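Local coordinates for protein acyl-CoA dehydrogenase (Thermus thermophilus, PDB 2Z1Q) that probably catalyses the FAD-dependent oxidation of saturated acyl-CoA thioesters to 2,3-dehydroacyl-CoA, handing the electrons on to an acceptor, at residues E345-A348 against V349-S352; G399-E402 against I403-L407; E473-Q476 against E477-G480; V482-I485 against L486-A489. One frame throughout, in Å; residues are numbered along the deposited sequence.

Contact 1 of 4, residues E345-A348 against V349-S352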
loop_
_atom_site.group_PDB
_atom_site.type_symbol
_atom_site.label_atom_id
_atom_site.label_comp_id
_atom_site.label_asym_id
_atom_site.label_seq_id
_atom_site.Cartn_x
_atom_site.Cartn_y
_atom_site.Cartn_z
ATOM N N GLU B 345 21.786 9.827 -20.968
ATOM C CA GLU B 345 20.812 9.167 -21.837
ATOM C C GLU B 345 21.214 7.720 -22.160
ATOM O O GLU B 345 20.361 6.883 -22.445
ATOM C CB GLU B 345 20.654 9.956 -23.136
ATOM C CG GLU B 345 19.726 9.314 -24.159
ATOM C CD GLU B 345 18.329 9.094 -23.610
ATOM O OE1 GLU B 345 17.908 9.889 -22.745
ATOM O OE2 GLU B 345 17.651 8.141 -24.047
ATOM N N GLU B 346 22.513 7.440 -22.123
ATOM C CA GLU B 346 23.013 6.097 -22.404
ATOM C C GLU B 346 22.375 5.078 -21.461
ATOM O O GLU B 346 22.167 3.927 -21.838
ATOM C CB GLU B 346 24.540 6.066 -22.241
ATOM C CG GLU B 346 25.173 4.692 -22.427
ATOM C CD GLU B 346 24.979 4.137 -23.827
ATOM O OE1 GLU B 346 25.325 2.958 -24.049
ATOM O OE2 GLU B 346 24.481 4.879 -24.706
ATOM N N TYR B 347 22.062 5.503 -20.239
ATOM C CA TYR B 347 21.455 4.594 -19.271
ATOM C C TYR B 347 20.015 4.949 -18.882
ATOM O O TYR B 347 19.598 4.742 -17.735
ATOM C CB TYR B 347 22.339 4.500 -18.019
ATOM C CG TYR B 347 23.770 4.114 -18.325
ATOM C CD1 TYR B 347 24.700 5.076 -18.725
ATOM C CD2 TYR B 347 24.184 2.782 -18.270
ATOM C CE1 TYR B 347 25.998 4.724 -19.066
ATOM C CE2 TYR B 347 25.489 2.415 -18.611
ATOM C CZ TYR B 347 26.387 3.397 -19.011
ATOM O OH TYR B 347 27.663 3.056 -19.385
ATOM N N ALA B 348 19.256 5.463 -19.850
ATOM C CA ALA B 348 17.860 5.840 -19.641
ATOM C C ALA B 348 17.074 4.644 -19.113
ATOM O O ALA B 348 16.247 4.778 -18.214
ATOM C CB ALA B 348 17.247 6.341 -20.961
ATOM N N VAL B 349 17.343 3.468 -19.670
ATOM C CA VAL B 349 16.663 2.258 -19.238
ATOM C C VAL B 349 16.961 1.954 -17.774
ATOM O O VAL B 349 16.040 1.668 -17.006
ATOM C CB VAL B 349 17.049 1.060 -20.131
ATOM C CG1 VAL B 349 16.402 -0.215 -19.608
ATOM C CG2 VAL B 349 16.592 1.333 -21.553
ATOM N N GLU B 350 18.232 2.026 -17.381
ATOM C CA GLU B 350 18.610 1.771 -15.993
ATOM C C GLU B 350 17.938 2.787 -15.052
ATOM O O GLU B 350 17.492 2.435 -13.958
ATOM C CB GLU B 350 20.133 1.871 -15.818
ATOM C CG GLU B 350 20.986 0.747 -16.413
ATOM C CD GLU B 350 20.987 0.667 -17.939
ATOM O OE1 GLU B 350 20.865 1.707 -18.624
ATOM O OE2 GLU B 350 21.137 -0.463 -18.457
ATOM N N ALA B 351 17.880 4.051 -15.472
ATOM C CA ALA B 351 17.254 5.087 -14.657
ATOM C C ALA B 351 15.802 4.699 -14.386
ATOM O O ALA B 351 15.328 4.805 -13.267
ATOM C CB ALA B 351 17.314 6.435 -15.362
ATOM N N SER B 352 15.106 4.240 -15.419
ATOM C CA SER B 352 13.714 3.833 -15.253
ATOM C C SER B 352 13.562 2.637 -14.314
ATOM O O SER B 352 12.644 2.614 -13.491
ATOM C CB SER B 352 13.089 3.506 -16.606
ATOM O OG SER B 352 12.867 4.679 -17.372
HETATM O O HOH W 1 19.878 2.238 -20.930
#

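Contact 2 of 4, residues G399-E402 against I403-L407. With FAD (flavin-adenine dinucleotide), chain D.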
loop_
_atom_site.group_PDB
_atom_site.type_symbol
_atom_site.label_atom_id
_atom_site.label_comp_id
_atom_site.label_asym_id
_atom_site.label_seq_id
_atom_site.Cartn_x
_atom_site.Cartn_y
_atom_site.Cartn_z
ATOM N N GLY B 399 7.139 10.191 -14.143
ATOM C CA GLY B 399 6.465 9.225 -14.987
ATOM C C GLY B 399 5.923 8.162 -14.049
ATOM O O GLY B 399 6.625 7.732 -13.123
ATOM N N THR B 400 4.672 7.754 -14.265
ATOM C CA THR B 400 4.052 6.738 -13.431
ATOM C C THR B 400 4.826 5.446 -13.684
ATOM O O THR B 400 5.527 5.327 -14.695
ATOM C CB THR B 400 2.581 6.497 -13.829
ATOM O OG1 THR B 400 2.534 5.886 -15.123
ATOM C CG2 THR B 400 1.812 7.796 -13.871
ATOM N N ASN B 401 4.682 4.475 -12.784
ATOM C CA ASN B 401 5.379 3.213 -12.963
ATOM C C ASN B 401 4.869 2.447 -14.181
ATOM O O ASN B 401 5.585 1.609 -14.729
ATOM C CB ASN B 401 5.285 2.383 -11.687
ATOM C CG ASN B 401 6.214 2.904 -10.607
ATOM O OD1 ASN B 401 6.976 3.844 -10.844
ATOM N ND2 ASN B 401 6.167 2.303 -9.433
ATOM N N GLU B 402 3.636 2.741 -14.602
ATOM C CA GLU B 402 3.068 2.114 -15.798
ATOM C C GLU B 402 3.886 2.623 -16.994
ATOM O O GLU B 402 4.401 1.835 -17.785
ATOM C CB GLU B 402 1.591 2.503 -15.985
ATOM C CG GLU B 402 0.615 1.884 -14.976
ATOM C CD GLU B 402 0.800 2.398 -13.567
ATOM O OE1 GLU B 402 0.642 3.617 -13.345
ATOM O OE2 GLU B 402 1.111 1.586 -12.676
ATOM N N ILE B 403 4.014 3.947 -17.101
ATOM C CA ILE B 403 4.784 4.568 -18.188
ATOM C C ILE B 403 6.233 4.065 -18.213
ATOM O O ILE B 403 6.772 3.762 -19.278
ATOM C CB ILE B 403 4.767 6.131 -18.082
ATOM C CG1 ILE B 403 3.793 6.711 -19.104
ATOM C CG2 ILE B 403 6.145 6.720 -18.353
ATOM C CD1 ILE B 403 2.391 6.279 -18.902
ATOM N N ASN B 404 6.854 3.961 -17.047
ATOM C CA ASN B 404 8.228 3.476 -16.978
ATOM C C ASN B 404 8.323 2.004 -17.368
ATOM O O ASN B 404 9.276 1.599 -18.036
ATOM C CB ASN B 404 8.794 3.700 -15.579
ATOM C CG ASN B 404 9.286 5.115 -15.386
ATOM O OD1 ASN B 404 10.306 5.504 -15.960
ATOM N ND2 ASN B 404 8.559 5.902 -14.589
ATOM N N ARG B 405 7.332 1.213 -16.962
ATOM C CA ARG B 405 7.315 -0.206 -17.295
ATOM C C ARG B 405 7.235 -0.403 -18.812
ATOM O O ARG B 405 7.763 -1.381 -19.339
ATOM C CB ARG B 405 6.143 -0.931 -16.618
ATOM C CG ARG B 405 6.398 -1.365 -15.169
ATOM C CD ARG B 405 5.284 -2.264 -14.637
ATOM N NE ARG B 405 5.681 -2.908 -13.384
ATOM C CZ ARG B 405 5.706 -2.300 -12.198
ATOM N NH1 ARG B 405 6.098 -2.982 -11.118
ATOM N NH2 ARG B 405 5.321 -1.034 -12.067
ATOM N N LEU B 406 6.566 0.511 -19.511
ATOM C CA LEU B 406 6.455 0.398 -20.963
ATOM C C LEU B 406 7.760 0.796 -21.653
ATOM O O LEU B 406 8.055 0.323 -22.757
ATOM C CB LEU B 406 5.315 1.275 -21.481
ATOM C CG LEU B 406 3.932 0.627 -21.608
ATOM C CD1 LEU B 406 3.659 -0.270 -20.425
ATOM C CD2 LEU B 406 2.874 1.711 -21.719
ATOM N N LEU B 407 8.540 1.653 -20.994
ATOM C CA LEU B 407 9.805 2.125 -21.548
ATOM C C LEU B 407 10.967 1.142 -21.403
ATOM O O LEU B 407 11.792 1.014 -22.305
ATOM C CB LEU B 407 10.196 3.461 -20.902
ATOM C CG LEU B 407 9.620 4.779 -21.440
ATOM C CD1 LEU B 407 8.108 4.692 -21.564
ATOM C CD2 LEU B 407 10.015 5.916 -20.506
HETATM P PA FAD D . -3.512 10.466 -15.107
HETATM O O1A FAD D . -3.326 10.804 -13.718
HETATM O O2A FAD D . -3.821 11.535 -16.253
HETATM O O5B FAD D . -2.873 9.118 -15.583
HETATM C C5B FAD D . -3.687 8.025 -15.161
HETATM C C4B FAD D . -2.966 6.892 -15.856
HETATM O O4B FAD D . -1.696 6.983 -16.364
HETATM C C3B FAD D . -3.251 5.375 -15.453
HETATM O O3B FAD D . -4.484 4.920 -16.025
HETATM C C2B FAD D . -1.928 4.843 -16.142
HETATM O O2B FAD D . -1.954 3.483 -16.588
HETATM C C1B FAD D . -2.040 5.924 -17.180
HETATM N N9A FAD D . -1.382 5.891 -18.451
HETATM C C8A FAD D . -0.975 7.038 -19.069
HETATM N N7A FAD D . -0.454 6.771 -20.209
HETATM C C5A FAD D . -0.465 5.435 -20.399
HETATM C C6A FAD D . -0.038 4.569 -21.451
HETATM N N6A FAD D . 0.550 5.107 -22.577
HETATM N N1A FAD D . -0.225 3.231 -21.291
HETATM C C2A FAD D . -0.812 2.720 -20.213
HETATM N N3A FAD D . -1.223 3.505 -19.238
HETATM C C4A FAD D . -1.090 4.841 -19.263
HETATM N N1 FAD D . 4.371 18.690 -12.841
HETATM C C2 FAD D . 5.301 19.554 -13.302
HETATM O O2 FAD D . 5.319 19.801 -14.498
HETATM N N3 FAD D . 6.200 20.171 -12.495
HETATM C C4 FAD D . 6.231 19.962 -11.134
HETATM O O4 FAD D . 7.030 20.518 -10.421
HETATM C C4X FAD D . 5.223 19.038 -10.557
HETATM N N5 FAD D . 5.138 18.789 -9.240
HETATM C C5X FAD D . 4.177 17.973 -8.736
HETATM C C6 FAD D . 4.051 17.760 -7.317
HETATM C C7 FAD D . 3.018 16.946 -6.820
HETATM C C7M FAD D . 2.878 16.751 -5.323
HETATM C C8 FAD D . 2.101 16.311 -7.717
HETATM C C8M FAD D . 0.971 15.436 -7.223
HETATM C C9 FAD D . 2.221 16.499 -9.077
HETATM C C9A FAD D . 3.247 17.332 -9.618
HETATM N N10 FAD D . 3.322 17.543 -11.013
HETATM C C10 FAD D . 4.276 18.397 -11.528
HETATM C "C1'" FAD D . 2.335 16.865 -11.813
HETATM C "C2'" FAD D . 2.825 15.587 -12.511
HETATM O "O2'" FAD D . 3.824 15.881 -13.476
HETATM C "C3'" FAD D . 1.553 15.079 -13.110
HETATM O "O3'" FAD D . 0.644 14.793 -12.008
HETATM C "C4'" FAD D . 1.674 13.807 -13.903
HETATM O "O4'" FAD D . 2.522 13.926 -15.048
HETATM C "C5'" FAD D . 0.248 13.555 -14.237
HETATM O "O5'" FAD D . 0.021 12.422 -14.909
HETATM P P FAD D . -1.578 12.390 -14.780
HETATM O O1P FAD D . -1.905 12.528 -13.336
HETATM O O2P FAD D . -2.251 13.622 -15.603
HETATM O O3P FAD D . -1.963 10.910 -15.354
#

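Contact 3 of 4, residues E473-Q476 against E477-G480. With FAD (flavin-adenine dinucleotide), chain D.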
loop_
_atom_site.group_PDB
_atom_site.type_symbol
_atom_site.label_atom_id
_atom_site.label_comp_id
_atom_site.label_asym_id
_atom_site.label_seq_id
_atom_site.Cartn_x
_atom_site.Cartn_y
_atom_site.Cartn_z
ATOM N N GLU B 473 3.365 -2.691 -29.048
ATOM C CA GLU B 473 3.144 -1.626 -28.073
ATOM C C GLU B 473 1.798 -1.726 -27.356
ATOM O O GLU B 473 1.702 -1.421 -26.168
ATOM C CB GLU B 473 3.252 -0.257 -28.748
ATOM C CG GLU B 473 4.636 0.071 -29.279
ATOM C CD GLU B 473 5.696 0.040 -28.195
ATOM O OE1 GLU B 473 5.513 0.710 -27.158
ATOM O OE2 GLU B 473 6.715 -0.659 -28.379
ATOM N N GLU B 474 0.763 -2.134 -28.080
ATOM C CA GLU B 474 -0.560 -2.273 -27.489
ATOM C C GLU B 474 -0.597 -3.346 -26.400
ATOM O O GLU B 474 -1.390 -3.247 -25.468
ATOM C CB GLU B 474 -1.600 -2.616 -28.562
ATOM C CG GLU B 474 -2.045 -1.436 -29.401
ATOM C CD GLU B 474 -2.724 -0.370 -28.568
ATOM O OE1 GLU B 474 -3.828 -0.635 -28.040
ATOM O OE2 GLU B 474 -2.152 0.728 -28.430
ATOM N N GLU B 475 0.258 -4.362 -26.519
ATOM C CA GLU B 475 0.294 -5.440 -25.523
ATOM C C GLU B 475 1.073 -5.019 -24.286
ATOM O O GLU B 475 2.119 -5.591 -23.964
ATOM C CB GLU B 475 0.928 -6.690 -26.130
ATOM C CG GLU B 475 0.241 -7.158 -27.399
ATOM C CD GLU B 475 -1.142 -7.699 -27.132
ATOM O OE1 GLU B 475 -2.038 -7.494 -27.975
ATOM O OE2 GLU B 475 -1.328 -8.341 -26.077
ATOM N N GLN B 476 0.545 -4.023 -23.588
ATOM C CA GLN B 476 1.178 -3.488 -22.392
ATOM C C GLN B 476 1.347 -4.470 -21.252
ATOM O O GLN B 476 2.323 -4.362 -20.501
ATOM C CB GLN B 476 0.397 -2.283 -21.889
ATOM C CG GLN B 476 0.339 -1.159 -22.877
ATOM C CD GLN B 476 -0.381 0.042 -22.322
ATOM O OE1 GLN B 476 -1.171 -0.075 -21.383
ATOM N NE2 GLN B 476 -0.132 1.204 -22.908
ATOM N N GLU B 477 0.399 -5.399 -21.089
ATOM C CA GLU B 477 0.514 -6.376 -20.016
ATOM C C GLU B 477 1.770 -7.187 -20.311
ATOM O O GLU B 477 2.621 -7.364 -19.444
ATOM C CB GLU B 477 -0.714 -7.302 -19.930
ATOM C CG GLU B 477 -2.027 -6.635 -19.533
ATOM C CD GLU B 477 -2.801 -6.166 -20.725
ATOM O OE1 GLU B 477 -4.046 -6.257 -20.676
ATOM O OE2 GLU B 477 -2.164 -5.708 -21.701
ATOM N N VAL B 478 1.896 -7.660 -21.546
ATOM C CA VAL B 478 3.088 -8.403 -21.934
ATOM C C VAL B 478 4.354 -7.579 -21.662
ATOM O O VAL B 478 5.324 -8.094 -21.111
ATOM C CB VAL B 478 3.059 -8.751 -23.428
ATOM C CG1 VAL B 478 4.338 -9.486 -23.805
ATOM C CG2 VAL B 478 1.820 -9.589 -23.748
ATOM N N LEU B 479 4.368 -6.306 -22.042
ATOM C CA LEU B 479 5.556 -5.498 -21.813
ATOM C C LEU B 479 5.880 -5.347 -20.335
ATOM O O LEU B 479 7.049 -5.343 -19.947
ATOM C CB LEU B 479 5.402 -4.113 -22.450
ATOM C CG LEU B 479 5.294 -4.109 -23.978
ATOM C CD1 LEU B 479 5.451 -2.702 -24.487
ATOM C CD2 LEU B 479 6.368 -4.993 -24.580
ATOM N N GLY B 480 4.833 -5.227 -19.523
ATOM C CA GLY B 480 5.001 -5.074 -18.090
ATOM C C GLY B 480 5.637 -6.280 -17.423
ATOM O O GLY B 480 6.536 -6.134 -16.587
HETATM P PA FAD D . -3.512 10.466 -15.107
HETATM O O1A FAD D . -3.326 10.804 -13.718
HETATM O O2A FAD D . -3.821 11.535 -16.253
HETATM O O5B FAD D . -2.873 9.118 -15.583
HETATM C C5B FAD D . -3.687 8.025 -15.161
HETATM C C4B FAD D . -2.966 6.892 -15.856
HETATM O O4B FAD D . -1.696 6.983 -16.364
HETATM C C3B FAD D . -3.251 5.375 -15.453
HETATM O O3B FAD D . -4.484 4.920 -16.025
HETATM C C2B FAD D . -1.928 4.843 -16.142
HETATM O O2B FAD D . -1.954 3.483 -16.588
HETATM C C1B FAD D . -2.040 5.924 -17.180
HETATM N N9A FAD D . -1.382 5.891 -18.451
HETATM C C8A FAD D . -0.975 7.038 -19.069
HETATM N N7A FAD D . -0.454 6.771 -20.209
HETATM C C5A FAD D . -0.465 5.435 -20.399
HETATM C C6A FAD D . -0.038 4.569 -21.451
HETATM N N6A FAD D . 0.550 5.107 -22.577
HETATM N N1A FAD D . -0.225 3.231 -21.291
HETATM C C2A FAD D . -0.812 2.720 -20.213
HETATM N N3A FAD D . -1.223 3.505 -19.238
HETATM C C4A FAD D . -1.090 4.841 -19.263
HETATM N N1 FAD D . 4.371 18.690 -12.841
HETATM C C2 FAD D . 5.301 19.554 -13.302
HETATM O O2 FAD D . 5.319 19.801 -14.498
HETATM N N3 FAD D . 6.200 20.171 -12.495
HETATM C C4 FAD D . 6.231 19.962 -11.134
HETATM O O4 FAD D . 7.030 20.518 -10.421
HETATM C C4X FAD D . 5.223 19.038 -10.557
HETATM N N5 FAD D . 5.138 18.789 -9.240
HETATM C C5X FAD D . 4.177 17.973 -8.736
HETATM C C6 FAD D . 4.051 17.760 -7.317
HETATM C C7 FAD D . 3.018 16.946 -6.820
HETATM C C7M FAD D . 2.878 16.751 -5.323
HETATM C C8 FAD D . 2.101 16.311 -7.717
HETATM C C8M FAD D . 0.971 15.436 -7.223
HETATM C C9 FAD D . 2.221 16.499 -9.077
HETATM C C9A FAD D . 3.247 17.332 -9.618
HETATM N N10 FAD D . 3.322 17.543 -11.013
HETATM C C10 FAD D . 4.276 18.397 -11.528
HETATM C "C1'" FAD D . 2.335 16.865 -11.813
HETATM C "C2'" FAD D . 2.825 15.587 -12.511
HETATM O "O2'" FAD D . 3.824 15.881 -13.476
HETATM C "C3'" FAD D . 1.553 15.079 -13.110
HETATM O "O3'" FAD D . 0.644 14.793 -12.008
HETATM C "C4'" FAD D . 1.674 13.807 -13.903
HETATM O "O4'" FAD D . 2.522 13.926 -15.048
HETATM C "C5'" FAD D . 0.248 13.555 -14.237
HETATM O "O5'" FAD D . 0.021 12.422 -14.909
HETATM P P FAD D . -1.578 12.390 -14.780
HETATM O O1P FAD D . -1.905 12.528 -13.336
HETATM O O2P FAD D . -2.251 13.622 -15.603
HETATM O O3P FAD D . -1.963 10.910 -15.354
HETATM O O HOH W 2 -0.497 -7.572 -23.479
#

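Contact 4 of 4, residues V482-I485 against L486-A489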
loop_
_atom_site.group_PDB
_atom_site.type_symbol
_atom_site.label_atom_id
_atom_site.label_comp_id
_atom_site.label_asym_id
_atom_site.label_seq_id
_atom_site.Cartn_x
_atom_site.Cartn_y
_atom_site.Cartn_z
ATOM N N VAL B 482 7.475 -8.355 -18.872
ATOM C CA VAL B 482 8.864 -8.343 -19.338
ATOM C C VAL B 482 9.708 -7.353 -18.521
ATOM O O VAL B 482 10.818 -7.683 -18.109
ATOM C CB VAL B 482 8.942 -7.989 -20.847
ATOM C CG1 VAL B 482 10.382 -7.709 -21.250
ATOM C CG2 VAL B 482 8.406 -9.145 -21.667
ATOM N N ALA B 483 9.176 -6.156 -18.271
ATOM C CA ALA B 483 9.881 -5.138 -17.490
ATOM C C ALA B 483 10.158 -5.592 -16.060
ATOM O O ALA B 483 11.233 -5.342 -15.520
ATOM C CB ALA B 483 9.080 -3.816 -17.492
ATOM N N ASP B 484 9.196 -6.276 -15.446
ATOM C CA ASP B 484 9.367 -6.777 -14.087
ATOM C C ASP B 484 10.498 -7.813 -14.004
ATOM O O ASP B 484 11.167 -7.936 -12.980
ATOM C CB ASP B 484 8.051 -7.353 -13.564
ATOM C CG ASP B 484 7.019 -6.270 -13.290
ATOM O OD1 ASP B 484 7.431 -5.208 -12.776
ATOM O OD2 ASP B 484 5.816 -6.464 -13.582
ATOM N N ILE B 485 10.726 -8.541 -15.088
ATOM C CA ILE B 485 11.800 -9.526 -15.083
ATOM C C ILE B 485 13.134 -8.781 -15.200
ATOM O O ILE B 485 14.078 -9.069 -14.459
ATOM C CB ILE B 485 11.619 -10.528 -16.235
ATOM C CG1 ILE B 485 10.251 -11.199 -16.082
ATOM C CG2 ILE B 485 12.724 -11.581 -16.205
ATOM C CD1 ILE B 485 9.912 -12.183 -17.157
ATOM N N LEU B 486 13.183 -7.794 -16.095
ATOM C CA LEU B 486 14.389 -6.990 -16.293
ATOM C C LEU B 486 14.754 -6.260 -15.001
ATOM O O LEU B 486 15.937 -6.158 -14.654
ATOM C CB LEU B 486 14.173 -5.984 -17.439
ATOM C CG LEU B 486 14.006 -6.614 -18.827
ATOM C CD1 LEU B 486 13.574 -5.559 -19.840
ATOM C CD2 LEU B 486 15.315 -7.263 -19.252
ATOM N N ILE B 487 13.737 -5.778 -14.285
ATOM C CA ILE B 487 13.945 -5.079 -13.014
ATOM C C ILE B 487 14.558 -5.995 -11.962
ATOM O O ILE B 487 15.517 -5.615 -11.291
ATOM C CB ILE B 487 12.613 -4.529 -12.437
ATOM C CG1 ILE B 487 12.088 -3.424 -13.356
ATOM C CG2 ILE B 487 12.813 -4.063 -10.979
ATOM C CD1 ILE B 487 10.701 -2.938 -13.045
ATOM N N ASP B 488 13.996 -7.190 -11.800
ATOM C CA ASP B 488 14.507 -8.128 -10.800
ATOM C C ASP B 488 15.866 -8.676 -11.186
ATOM O O ASP B 488 16.663 -9.044 -10.332
ATOM C CB ASP B 488 13.540 -9.293 -10.601
ATOM C CG ASP B 488 12.439 -8.972 -9.621
ATOM O OD1 ASP B 488 11.356 -9.587 -9.717
ATOM O OD2 ASP B 488 12.656 -8.114 -8.744
ATOM N N ALA B 489 16.112 -8.739 -12.485
ATOM C CA ALA B 489 17.374 -9.245 -12.982
ATOM C C ALA B 489 18.450 -8.237 -12.601
ATOM O O ALA B 489 19.391 -8.572 -11.886
ATOM C CB ALA B 489 17.310 -9.419 -14.508
#

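Contact 1 of 4, residues E345-A348 against V349-S352
Glu350 folds its carboxylate back toward the CA and CB of Tyr347, three residues before it, and the two side chains cross obliquely, with the carboxylate and ring planes 73° apart. The bend lies at chi2 (67°), which brings the chain round so that OE1 of Glu350 comes within 3.0 Å of Tyr347 CA and 3.2 Å of Tyr347 CB. The same oxygen lies obliquely to the ring, 3.5 Å from CD2 of Tyr347. On one face of this ring sits CG of Glu346, offset toward the rim, while Tyr347 OH is hydrogen-bonded to Gln9 O. A type I turn from Glu345 to Ala348 leads in, Tyr347 holds the N-cap position without a capping bond from its side chain, and helix 348-372 begins with Ala351 N bonding to Tyr347 O at 2.9 Å. In place of a capping side chain a single water serves the first turn: it accepts from Val349 N at 3.1 Å and donates both to Glu346 O and to Glu350 OE1, the latter at 2.6 Å. An acid so close to the helix's amino end is probably favoured by the dipole of the helix. Its other oxygen, Glu350 OE2, accepts from Trp14 NE1, which with Gln9 ties the N-terminal segment of the chain to this helix start.

Contact 2 of 4, residues G399-E402 against I403-L407
Leu406 rests its CD1 on the carbonyl of Glu402, 3.5 Å from Glu402 O, and from this turn three side chains meet the adenosine end of FAD. The CD1 methyl of Ile403 comes 3.2 Å from N7A of the adenine, CD2 of Leu406 approaches N1A, and CG of Glu402 lies 3.4 Å from the ribose oxygen O2B. Behind this shell, Thr400 caps helix 401-407. With chi1 at 68° its OG1 sits between the backbone N and the carbonyl carbon, where it takes a nearly straight bond from Ile403 N (3.1 Å, 174°). Its carbonyl is gripped twice by one residue: Asn404 N donates at 3.0 Å to Thr400 O in the carbonyl plane, whereas ND2 of Asn404 comes from above that plane at 3.1 Å. ND2 also donates to Glu398 O, and OD1 pairs with Ser352 OG. Replacing Asn404 by alanine would probably cost Thr400 O its second donor and leave Glu398 O and Ser352 OG without their amide partner. The entry to the helix is a Glu-Gly-Thr sequence common in acyl-CoA dehydrogenases, and the backbone angles of Gly399 within it call for glycine. Further out, Arg405 lays the edge of its guanidinium against Asn401 CB and salt-bridges Glu360 and Asp484. The polar and apolar jobs are therefore divided: hydrocarbon faces the adenine, while Glu402 touches the cofactor through its CG and binds Lys305 and Gln371 of the second subunit through its carboxylate.

Contact 3 of 4, residues E473-Q476 against E477-G480
CB of Glu475 meets the CG2 methyl of Val478 at 3.9 Å as the two side chains slant past each other. Glu475 is the N-cap of helix 476-502 and the centre of an inverse gamma turn, and its chain is folded at chi2, -69°. In the carboxylate so placed, OE2 accepts from a water at 2.8 Å, beside a salt bridge to Arg531. That water also donates to OE2 of Glu477 and accepts from Val478 N at 3.1 Å, so it satisfies an amide of the first turn. It thereby stands between Glu475 OE2 and Glu477 OE2, which stay 5.2 Å apart. Glu477 also bends at chi2, but in the opposite sense, and its OE1 is claimed by Arg561 of the second subunit; these basic partners probably offset the crowding of negative charge. Gln476, by contrast, stretches out. Its chain runs straight beyond CG (chi2 -177°), carrying the amide to the adenine of FAD, where NE2 donates to N1A at 2.6 Å. The bond is bent, 133° at the hydrogen. The other end of the amide, OE1, accepts from Leu301 N of the second subunit, which fixes the way round the amide is set. Gln476, the first residue of the helix, thus binds the adenine directly, in keeping with its place in the FAD site. In the fold, this start is packed on helix 445-468 by Glu475 on Tyr468 and Val478 on Ala464. On helix 410-413, Leu413 receives both Glu473 and Leu479, and the second subunit borders the Gln476 side.

Contact 4 of 4, residues V482-I485 against L486-A489
The flat carboxylate of Asp484 has Ile487 running alongside it, the CD1 methyl of Ile487 4.0 Å from Asp484 OD1. Asp488 supplies the other flat side-chain group, and its backbone N bonds to Asp484 O at 3.2 Å. Each acid has its main polar partner beyond this turn, Arg405 for Asp484 and Arg520 for Asp488. The hydrocarbon counterpart is Val482 beside Leu486, pointing the same way, with CG1 of Val482 4.1 Å from CD1 of Leu486. A helix of i to i+4 bonds carries all this, of which Ile487 N to Ala483 O, 2.8 Å, is an example. Ile487 keeps CG1 anti to its carbonyl carbon (chi1 -67°), which sets CG1 itself 3.0 Å from Ala483 O. Cutting Ile487 back to alanine is likely to open a gap facing Ile353, Val356 and Leu357 and leave the Asp484 carboxylate without its apolar neighbour. Helix 476-502 thus lies between helices: Val482, Ile485 and Leu486 pack on helix 445-468, Val482 and Leu486 also reach Leu412 of helix 410-413, and Ile487 faces helix 348-372.

In the fold
Contact 1 comes first along the chain, turning out of helix 337-345 into helix 348-372. Contact 2 follows, opening helix 401-407; contact 3 starts helix 476-502, and contact 4 lies further along that same helix. Each is local, so none spans a long loop, and they run in series without nesting or crossing. The ties between them come from side chains: Ser352 with Asn404 joins contacts 1 and 2, and Arg405 with Asp484 joins 2 to 4. Leu406 packs on Gln476 where contacts 2 and 3 share FAD and the second subunit. The two C-terminal family regions are thus linked twice, once beside the adenine and once through the salt bridge.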